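Local coordinates for protein member of DUF4221 family (Bacteroides vulgatus, PDB 3S9J) that is of unknown function but folds as a six-bladed beta-propeller, at residues V278-A283 with F360-A365. Sequence-based numbering, arbitrary orientation.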
loop_
_atom_site.group_PDB
_atom_site.type_symbol
_atom_site.label_atom_id
_atom_site.label_comp_id
_atom_site.label_asym_id
_atom_site.label_seq_id
_atom_site.Cartn_x
_atom_site.Cartn_y
_atom_site.Cartn_z
ATOM N N VAL A 278 -10.367 -3.794 13.468
ATOM C CA VAL A 278 -9.103 -4.478 13.745
ATOM C C VAL A 278 -8.070 -4.037 12.718
ATOM O O VAL A 278 -8.406 -3.354 11.762
ATOM C CB VAL A 278 -9.274 -6.032 13.709
ATOM C CG1 VAL A 278 -10.223 -6.506 14.807
ATOM C CG2 VAL A 278 -9.773 -6.494 12.352
ATOM N N TYR A 279 -6.815 -4.401 12.945
ATOM C CA TYR A 279 -5.736 -4.142 11.997
ATOM C C TYR A 279 -5.083 -5.447 11.596
ATOM O O TYR A 279 -5.021 -6.389 12.388
ATOM C CB TYR A 279 -4.672 -3.228 12.605
ATOM C CG TYR A 279 -5.195 -1.891 13.055
ATOM C CD1 TYR A 279 -5.811 -1.748 14.307
ATOM C CD2 TYR A 279 -5.088 -0.766 12.231
ATOM C CE1 TYR A 279 -6.320 -0.500 14.718
ATOM C CE2 TYR A 279 -5.578 0.472 12.637
ATOM C CZ TYR A 279 -6.193 0.598 13.868
ATOM O OH TYR A 279 -6.678 1.816 14.268
ATOM N N TYR A 280 -4.584 -5.486 10.369
ATOM C CA TYR A 280 -3.812 -6.611 9.849
ATOM C C TYR A 280 -2.413 -6.112 9.491
ATOM O O TYR A 280 -2.271 -5.163 8.709
ATOM C CB TYR A 280 -4.462 -7.212 8.604
ATOM C CG TYR A 280 -5.900 -7.595 8.791
ATOM C CD1 TYR A 280 -6.256 -8.626 9.639
ATOM C CD2 TYR A 280 -6.920 -6.934 8.093
ATOM C CE1 TYR A 280 -7.588 -8.971 9.842
ATOM C CE2 TYR A 280 -8.266 -7.285 8.282
ATOM C CZ TYR A 280 -8.587 -8.314 9.145
ATOM O OH TYR A 280 -9.912 -8.658 9.361
ATOM N N ARG A 281 -1.385 -6.759 10.028
ATOM C CA ARG A 281 -0.028 -6.483 9.598
ATOM C C ARG A 281 0.553 -7.723 8.925
ATOM O O ARG A 281 0.580 -8.828 9.497
ATOM C CB ARG A 281 0.860 -6.044 10.768
ATOM C CG ARG A 281 2.154 -5.432 10.292
ATOM C CD ARG A 281 3.098 -5.024 11.412
ATOM N NE ARG A 281 4.137 -4.155 10.884
ATOM C CZ ARG A 281 5.282 -3.862 11.478
ATOM N NH1 ARG A 281 5.598 -4.394 12.666
ATOM N NH2 ARG A 281 6.127 -3.047 10.862
ATOM N N PHE A 282 1.024 -7.546 7.704
ATOM C CA PHE A 282 1.619 -8.648 6.956
ATOM C C PHE A 282 3.119 -8.730 7.287
ATOM O O PHE A 282 3.786 -7.699 7.419
ATOM C CB PHE A 282 1.442 -8.418 5.446
ATOM C CG PHE A 282 0.037 -8.687 4.930
ATOM C CD1 PHE A 282 -1.047 -7.941 5.383
ATOM C CD2 PHE A 282 -0.193 -9.666 3.988
ATOM C CE1 PHE A 282 -2.325 -8.192 4.903
ATOM C CE2 PHE A 282 -1.464 -9.930 3.508
ATOM C CZ PHE A 282 -2.544 -9.168 3.961
ATOM N N ALA A 283 3.643 -9.952 7.386
ATOM C CA ALA A 283 5.066 -10.186 7.669
ATOM C C ALA A 283 5.603 -11.172 6.645
ATOM O O ALA A 283 4.953 -12.178 6.383
ATOM C CB ALA A 283 5.215 -10.752 9.070
ATOM N N PHE A 360 -10.716 -14.197 4.066
ATOM C CA PHE A 360 -10.330 -14.734 5.364
ATOM C C PHE A 360 -11.102 -14.077 6.476
ATOM O O PHE A 360 -11.099 -12.857 6.597
ATOM C CB PHE A 360 -8.833 -14.558 5.593
ATOM C CG PHE A 360 -8.020 -15.412 4.693
ATOM C CD1 PHE A 360 -7.693 -16.712 5.064
ATOM C CD2 PHE A 360 -7.666 -14.960 3.433
ATOM C CE1 PHE A 360 -6.980 -17.539 4.206
ATOM C CE2 PHE A 360 -6.973 -15.763 2.566
ATOM C CZ PHE A 360 -6.628 -17.078 2.943
ATOM N N LYS A 361 -11.757 -14.913 7.286
ATOM C CA LYS A 361 -12.513 -14.463 8.462
ATOM C C LYS A 361 -11.748 -14.737 9.730
ATOM O O LYS A 361 -10.916 -15.638 9.781
ATOM C CB LYS A 361 -13.881 -15.148 8.500
ATOM C CG LYS A 361 -14.718 -14.768 7.255
ATOM C CD LYS A 361 -16.189 -15.064 7.391
ATOM C CE LYS A 361 -17.004 -14.336 6.299
ATOM N NZ LYS A 361 -17.707 -13.109 6.830
ATOM N N ILE A 362 -12.043 -13.950 10.762
ATOM C CA ILE A 362 -11.406 -14.079 12.067
ATOM C C ILE A 362 -12.204 -15.094 12.856
ATOM O O ILE A 362 -13.401 -14.916 13.031
ATOM C CB ILE A 362 -11.438 -12.740 12.815
ATOM C CG1 ILE A 362 -10.673 -11.673 12.028
ATOM C CG2 ILE A 362 -10.882 -12.885 14.226
ATOM C CD1 ILE A 362 -10.852 -10.286 12.563
ATOM N N LYS A 363 -11.559 -16.165 13.296
ATOM C CA LYS A 363 -12.219 -17.196 14.131
ATOM C C LYS A 363 -11.453 -17.395 15.443
ATOM O O LYS A 363 -10.230 -17.275 15.472
ATOM C CB LYS A 363 -12.274 -18.527 13.382
ATOM C CG LYS A 363 -13.011 -18.509 12.025
ATOM C CD LYS A 363 -14.501 -18.153 12.137
ATOM C CE LYS A 363 -15.231 -18.362 10.799
ATOM N NZ LYS A 363 -16.500 -17.563 10.691
ATOM N N ASN A 364 -12.156 -17.728 16.528
ATOM C CA ASN A 364 -11.480 -18.065 17.789
ATOM C C ASN A 364 -10.577 -19.278 17.560
ATOM O O ASN A 364 -11.001 -20.236 16.918
ATOM C CB ASN A 364 -12.493 -18.358 18.902
ATOM C CG ASN A 364 -13.200 -17.100 19.414
ATOM O OD1 ASN A 364 -13.061 -16.001 18.862
ATOM N ND2 ASN A 364 -13.968 -17.267 20.485
ATOM N N ALA A 365 -9.335 -19.221 18.049
ATOM C CA ALA A 365 -8.348 -20.299 17.846
ATOM C C ALA A 365 -8.501 -21.450 18.849
ATOM O O ALA A 365 -9.417 -21.443 19.674
ATOM C CB ALA A 365 -6.931 -19.738 17.916
HETATM O O HOH W 1 -11.528 -10.869 8.571
#
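Ile362 reaches across to Val278 and Tyr280 with the far end of its longer branch, and its CD1 makes most of the contact. Val278 meets it tip to tip, CG2 lying 3.9 Å from Ile362 CD1. Against Tyr280 the isoleucine comes in at a slant near the phenol end: Ile362 CD1 is 3.7 Å from Tyr280 OH and 4.4 Å from Tyr280 CE1. Ile362 CG1 stands anti to the carbonyl carbon (chi1 -61°), and with chi2 at 170° the branch runs on extended, carrying CD1 out toward the two partners. These residues belong to neighbouring blades of the six-bladed propeller: strand 278-284 lies between 266-273 and 304-309 in one four-stranded blade, and strand 354-364 between 337-341 and 8-19 in the next, so the contact is packing between blades, with no backbone hydrogen bond joining the two segments. Beside the apolar touch, one water bridges the blades, donating to Tyr280 OH at 2.9 Å and to Phe360 O at 2.8 Å. Tyr280 OH also hydrogen-bonds Asp273 OD2 on the adjacent strand 266-273, a second tie that helps fix the phenol where Ile362 meets it, while Val306, Val308 and Val333 pack against the same tyrosine side chain.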